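Local coordinates for protein cysteine hydrolase (Pseudomonas syringae pv. phaseolicola 1448A, PDB 3IRV) that is assigned to the isochorismatase family of cysteine hydrolases and probably catalyses a hydrolysis reaction whose substrate is not established, at residues 15-20 against 216-221; 71-77 against 91-97. All coordinates share one frame; numbering follows the deposited sequence. Where two conformers were deposited one is given.

Contact 1 of 2, residues 15-20 against 216-221; sequences RWPINP and RIESAY
Ile18 meets the last full turn of helix 210-220 with both of its branches. CG1 lies 3.6 Å from CD of Arg216, at the edge of the guanidinium and near its plane, the two side chains crossing at about a right angle. With CG1 anti to the carbonyl carbon (chi1 -66°), CG2 falls anti to the backbone N and packs 4.1 Å from Ile217 CG1. One turn on from Arg216, the methyl CB of Ala220 touches the backbone, 3.3 Å from Ile18 O, and then the ring of Pro20, whose CD is 3.8 Å away. The Pro20 ring also reaches the backbone start of Tyr221, a poorly ordered residue at the end of the model.

This joins the two ends of an isochorismatase-type alpha/beta fold: residues 15-20 lead into strand 23-28 of the central parallel sheet, and the C-terminal helix closes over them. The sheet itself lies beneath, for both Ile18 and Ile217 rest on Ile143 of strand 141-147, and Ile18 and Arg216 on Ile168 of strand 166-170.

Arg216, given in one of its two deposited conformers, runs out along the loop and bends at chi3 (-82°), which brings NH2 to 2.9 Å from Trp16 O, an oblique approach to the guanidinium. Its NH1 lies 4.1 Å from Arg15 CD. The two guanidinium planes stand 69° apart, with Arg15 NH1 and Arg216 NH1 4.6 Å from each other, both in salt bridges to Glu206 OE2; that shared carboxylate probably offsets their like charges. Glu206 OE1 also accepts from Trp16 N, and Glu212 takes Arg216 NE. The Trp16 indole turns away from the helix, giving NE1 to Val167 O and packing on Asp86 of the second subunit.

Contact 2 of 2, residues 71-77 against 91-97; sequences RHIVRGD and VDQILAR
Val74 and Ala96 form a single backbone bridge just past the C-terminal end of strand 66-72 of the central parallel sheet. It is parallel, with Val74 bonded to the residues flanking Ala96. Val74 N donates to Leu95 O at 2.9 Å, nearly straight at 172°, though the donor sits above the carbonyl plane; the return bond from Arg97 N to Val74 O is weak. CA-H...O contacts supplement the pair, from Ile73 CA to Leu95 O and from Ala96 CA to Val74 O.

Leu95 CD1 stands over the centre of the His72 imidazole, 3.6 Å from the ring centroid and only 9° off its normal, a CH-pi contact. His72 also touches Asp29 and Lys119, probably two members of the family's Asp-Lys-Cys triad. Val74 CG2 packs against Leu95 CB and the carbonyl beside it. On the other flank Ile73 CG2 lies over one face of the Arg97 guanidinium, 3.7 Å from CZ, and also touches Arg97 CA; the bend at chi3 (-67°) folds the flat group back over this methyl. Gly76 has no side chain to keep its CA from Ala96 CB, 3.8 Å away; its positive phi would also press one on the preceding carbonyl.

Arg71 NH2 is 3.4 Å from Arg97 NH2, in the guanidinium plane of Arg97, two donors that do not bond to each other. Both arginines bind Asp118, its OD1 taking Arg71 NE and its OD2 Arg97 NH1, so the like charge is probably balanced here. Asp92 is held by Thr81 and by a salt bridge to Arg85.

Two waters bridge the segments. One accepts from Arg97 NH1 and donates weakly to Ile73 O; the other accepts from Gly76 N at 2.8 Å and donates a hydrogen bond to Asp92 OD1.

Contacts 1 and 2 sit on opposite sides of the chain's centre, their own centres about 36 Å apart and their nearest atoms about 20 Å, so neither touches the other. In sequence, both segments of contact 2 fall within the long span that contact 1 brackets. The central sheet lies between them: contact 1 ties the two chain ends near the point where strand 23-28 begins, whereas contact 2 follows the C-terminal end of its neighbour, strand 66-72. Active sites of parallel alpha/beta folds usually gather at the C-terminal ends of the strands, and with Asp29 and Lys119 beside His72, contact 2 probably borders the catalytic site. Contact 1 alone borders the second subunit, through Trp16.

Contact 1 of 2, residues 15-20 against 216-221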
# COMPACT_ATOMS: atom_id res chain seq x y z
N ARG A 15 -10.70 -15.96 6.59
CA ARG A 15 -12.10 -15.58 6.55
C ARG A 15 -12.42 -14.92 7.88
O ARG A 15 -12.10 -15.46 8.94
CB ARG A 15 -13.00 -16.82 6.39
CG ARG A 15 -12.72 -17.71 5.18
CD ARG A 15 -13.39 -17.17 3.93
NE ARG A 15 -12.81 -17.74 2.72
CZ ARG A 15 -12.64 -17.07 1.59
NH1 ARG A 15 -13.01 -15.79 1.49
NH2 ARG A 15 -12.07 -17.68 0.55
N TRP A 16 -13.08 -13.76 7.84
CA TRP A 16 -13.43 -13.09 9.08
C TRP A 16 -14.90 -13.27 9.40
O TRP A 16 -15.75 -12.92 8.57
CB TRP A 16 -13.13 -11.59 9.00
CG TRP A 16 -11.73 -11.21 8.64
CD1 TRP A 16 -11.35 -10.49 7.56
CD2 TRP A 16 -10.53 -11.50 9.37
NE1 TRP A 16 -10.00 -10.28 7.57
CE2 TRP A 16 -9.46 -10.90 8.67
CE3 TRP A 16 -10.26 -12.21 10.56
CZ2 TRP A 16 -8.14 -10.98 9.10
CZ3 TRP A 16 -8.94 -12.28 11.00
CH2 TRP A 16 -7.90 -11.66 10.28
N PRO A 17 -15.20 -13.73 10.62
CA PRO A 17 -16.60 -13.87 11.00
C PRO A 17 -17.23 -12.50 11.23
O PRO A 17 -16.63 -11.65 11.89
CB PRO A 17 -16.55 -14.72 12.27
CG PRO A 17 -15.17 -14.55 12.83
CD PRO A 17 -14.26 -14.12 11.69
N ILE A 18 -18.40 -12.26 10.65
CA ILE A 18 -19.04 -10.96 10.69
C ILE A 18 -19.95 -10.79 11.92
O ILE A 18 -20.92 -11.53 12.11
CB ILE A 18 -19.82 -10.68 9.37
CG1 ILE A 18 -18.85 -10.56 8.18
CG2 ILE A 18 -20.69 -9.45 9.48
CD1 ILE A 18 -18.48 -9.14 7.82
N ASN A 19 -19.59 -9.83 12.77
CA ASN A 19 -20.47 -9.33 13.82
C ASN A 19 -20.95 -7.97 13.35
O ASN A 19 -20.16 -7.01 13.29
CB ASN A 19 -19.67 -9.19 15.12
CG ASN A 19 -20.47 -8.56 16.25
OD1 ASN A 19 -21.60 -8.06 16.09
ND2 ASN A 19 -19.87 -8.58 17.44
N PRO A 20 -22.25 -7.87 12.99
CA PRO A 20 -22.74 -6.60 12.41
C PRO A 20 -22.47 -5.36 13.27
O PRO A 20 -22.18 -4.29 12.72
CB PRO A 20 -24.25 -6.85 12.26
CG PRO A 20 -24.39 -8.34 12.20
CD PRO A 20 -23.33 -8.87 13.11
N ARG A 216 -23.48 -13.45 4.68
CA ARG A 216 -22.83 -13.52 5.98
C ARG A 216 -23.39 -12.46 6.92
O ARG A 216 -23.58 -12.72 8.12
CB ARG A 216 -21.33 -13.36 5.80
CG ARG A 216 -20.52 -14.18 6.75
CD ARG A 216 -19.06 -13.78 6.67
NE ARG A 216 -18.38 -14.42 5.55
CZ ARG A 216 -17.16 -14.10 5.13
NH1 ARG A 216 -16.63 -14.74 4.10
NH2 ARG A 216 -16.48 -13.12 5.74
N ILE A 217 -23.68 -11.27 6.37
CA ILE A 217 -24.29 -10.18 7.14
C ILE A 217 -25.73 -10.56 7.54
O ILE A 217 -26.13 -10.40 8.71
CB ILE A 217 -24.30 -8.86 6.32
CG1 ILE A 217 -22.90 -8.23 6.28
CG2 ILE A 217 -25.31 -7.85 6.88
CD1 ILE A 217 -22.76 -7.06 5.29
N GLU A 218 -26.50 -11.08 6.58
CA GLU A 218 -27.90 -11.49 6.82
C GLU A 218 -28.03 -12.61 7.86
O GLU A 218 -28.97 -12.62 8.66
CB GLU A 218 -28.57 -11.88 5.51
CG GLU A 218 -28.81 -10.71 4.58
CD GLU A 218 -29.18 -11.13 3.16
OE1 GLU A 218 -28.97 -12.31 2.79
OE2 GLU A 218 -29.66 -10.27 2.40
N SER A 219 -27.08 -13.54 7.84
CA SER A 219 -27.11 -14.70 8.74
C SER A 219 -26.71 -14.34 10.16
O SER A 219 -27.20 -14.93 11.12
CB SER A 219 -26.19 -15.80 8.21
OG SER A 219 -26.64 -16.24 6.94
N ALA A 220 -25.82 -13.37 10.29
CA ALA A 220 -25.36 -12.91 11.60
C ALA A 220 -26.37 -11.99 12.28
O ALA A 220 -26.34 -11.82 13.50
CB ALA A 220 -24.04 -12.20 11.46
N TYR A 221 -27.25 -11.39 11.48
CA TYR A 221 -28.26 -10.47 11.98
C TYR A 221 -29.57 -11.21 12.24
O TYR A 221 -30.04 -11.29 13.38
CB TYR A 221 -28.46 -9.33 10.98
CG TYR A 221 -29.37 -8.22 11.45
CD1 TYR A 221 -30.69 -8.13 10.99
CD2 TYR A 221 -28.92 -7.24 12.35
CE1 TYR A 221 -31.54 -7.11 11.41
CE2 TYR A 221 -29.76 -6.21 12.78
CZ TYR A 221 -31.07 -6.16 12.31
OH TYR A 221 -31.91 -5.15 12.72

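Contact 2 of 2, residues 71-77 against 91-97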
# COMPACT_ATOMS: atom_id res chain seq x y z
N ARG A 71 -14.33 10.23 0.21
CA ARG A 71 -14.22 11.10 -0.96
C ARG A 71 -12.84 11.71 -0.99
O ARG A 71 -12.36 12.21 0.04
CB ARG A 71 -15.25 12.23 -0.90
CG ARG A 71 -16.70 11.74 -0.80
CD ARG A 71 -17.72 12.91 -0.90
NE ARG A 71 -17.43 13.94 0.11
CZ ARG A 71 -18.14 15.05 0.27
NH1 ARG A 71 -19.19 15.27 -0.51
NH2 ARG A 71 -17.80 15.94 1.20
N HIS A 72 -12.19 11.69 -2.16
CA HIS A 72 -10.92 12.34 -2.33
C HIS A 72 -11.20 13.78 -2.74
O HIS A 72 -11.70 14.02 -3.85
CB HIS A 72 -10.09 11.62 -3.38
CG HIS A 72 -8.64 12.01 -3.40
ND1 HIS A 72 -7.69 11.37 -4.17
CD2 HIS A 72 -7.98 12.97 -2.71
CE1 HIS A 72 -6.51 11.92 -3.96
NE2 HIS A 72 -6.66 12.90 -3.08
N ILE A 73 -10.92 14.71 -1.84
CA ILE A 73 -11.29 16.12 -2.02
C ILE A 73 -10.17 16.98 -1.41
O ILE A 73 -9.71 16.70 -0.27
CB ILE A 73 -12.61 16.45 -1.31
CG1 ILE A 73 -13.79 15.70 -1.95
CG2 ILE A 73 -12.90 17.97 -1.40
CD1 ILE A 73 -15.14 16.06 -1.34
N VAL A 74 -9.74 18.00 -2.16
CA VAL A 74 -8.74 18.97 -1.67
C VAL A 74 -9.33 20.39 -1.72
O VAL A 74 -10.39 20.60 -2.34
CB VAL A 74 -7.42 18.90 -2.47
CG1 VAL A 74 -6.84 17.46 -2.44
CG2 VAL A 74 -7.67 19.32 -3.94
N ARG A 75 -8.66 21.36 -1.09
CA ARG A 75 -9.24 22.69 -0.95
C ARG A 75 -9.36 23.38 -2.30
O ARG A 75 -10.35 24.09 -2.54
CB ARG A 75 -8.40 23.53 0.00
CG ARG A 75 -8.67 23.20 1.48
CD ARG A 75 -7.46 23.51 2.37
NE ARG A 75 -7.74 23.17 3.77
CZ ARG A 75 -7.66 21.95 4.29
NH1 ARG A 75 -7.30 20.93 3.54
NH2 ARG A 75 -7.97 21.74 5.58
N GLY A 76 -8.37 23.15 -3.17
CA GLY A 76 -8.32 23.81 -4.46
C GLY A 76 -7.26 24.88 -4.61
O GLY A 76 -6.95 25.29 -5.76
N ASP A 77 -6.71 25.36 -3.49
CA ASP A 77 -5.71 26.43 -3.53
C ASP A 77 -4.27 25.93 -3.48
O ASP A 77 -3.34 26.73 -3.43
CB ASP A 77 -5.95 27.48 -2.41
CG ASP A 77 -5.84 26.90 -1.01
OD1 ASP A 77 -5.53 25.69 -0.85
OD2 ASP A 77 -6.05 27.68 -0.05
N VAL A 91 -4.30 18.29 -9.98
CA VAL A 91 -5.15 17.86 -8.87
C VAL A 91 -5.99 18.99 -8.28
O VAL A 91 -7.16 18.78 -7.95
CB VAL A 91 -4.35 17.16 -7.75
CG1 VAL A 91 -3.29 18.10 -7.13
CG2 VAL A 91 -5.28 16.56 -6.69
N ASP A 92 -5.43 20.20 -8.17
CA ASP A 92 -6.16 21.29 -7.50
C ASP A 92 -7.35 21.77 -8.31
O ASP A 92 -8.22 22.47 -7.78
CB ASP A 92 -5.26 22.47 -7.12
CG ASP A 92 -4.15 22.08 -6.15
OD1 ASP A 92 -4.36 21.16 -5.32
OD2 ASP A 92 -3.06 22.65 -6.24
N GLN A 93 -7.36 21.43 -9.60
CA GLN A 93 -8.41 21.86 -10.51
C GLN A 93 -9.43 20.77 -10.82
O GLN A 93 -10.38 21.02 -11.56
CB GLN A 93 -7.80 22.33 -11.84
CG GLN A 93 -7.19 23.74 -11.77
CD GLN A 93 -5.85 23.77 -11.07
OE1 GLN A 93 -4.94 22.99 -11.39
NE2 GLN A 93 -5.71 24.67 -10.10
N ILE A 94 -9.17 19.56 -10.35
CA ILE A 94 -10.10 18.45 -10.60
C ILE A 94 -10.70 17.80 -9.35
O ILE A 94 -11.79 17.23 -9.42
CB ILE A 94 -9.53 17.36 -11.55
CG1 ILE A 94 -8.28 16.72 -10.94
CG2 ILE A 94 -9.22 17.98 -12.93
CD1 ILE A 94 -7.79 15.50 -11.72
N LEU A 95 -10.00 17.92 -8.22
CA LEU A 95 -10.49 17.35 -6.96
C LEU A 95 -10.79 18.45 -5.94
O LEU A 95 -10.99 18.17 -4.76
CB LEU A 95 -9.49 16.32 -6.37
CG LEU A 95 -9.27 15.03 -7.18
CD1 LEU A 95 -8.29 14.12 -6.47
CD2 LEU A 95 -10.56 14.25 -7.43
N ALA A 96 -10.89 19.69 -6.41
CA ALA A 96 -11.21 20.83 -5.54
C ALA A 96 -12.61 20.66 -4.93
O ALA A 96 -13.52 20.15 -5.60
CB ALA A 96 -11.15 22.11 -6.34
N ARG A 97 -12.81 21.10 -3.69
CA ARG A 97 -14.13 20.94 -3.08
C ARG A 97 -15.25 21.56 -3.92
O ARG A 97 -16.36 20.99 -3.98
CB ARG A 97 -14.18 21.48 -1.66
CG ARG A 97 -15.46 21.08 -0.90
CD ARG A 97 -15.31 21.33 0.61
NE ARG A 97 -14.32 20.44 1.25
CZ ARG A 97 -14.58 19.20 1.65
NH1 ARG A 97 -13.63 18.47 2.23
NH2 ARG A 97 -15.77 18.67 1.44
O HOH W 1 -10.97 19.05 1.75
O HOH W 2 -5.71 22.20 -3.12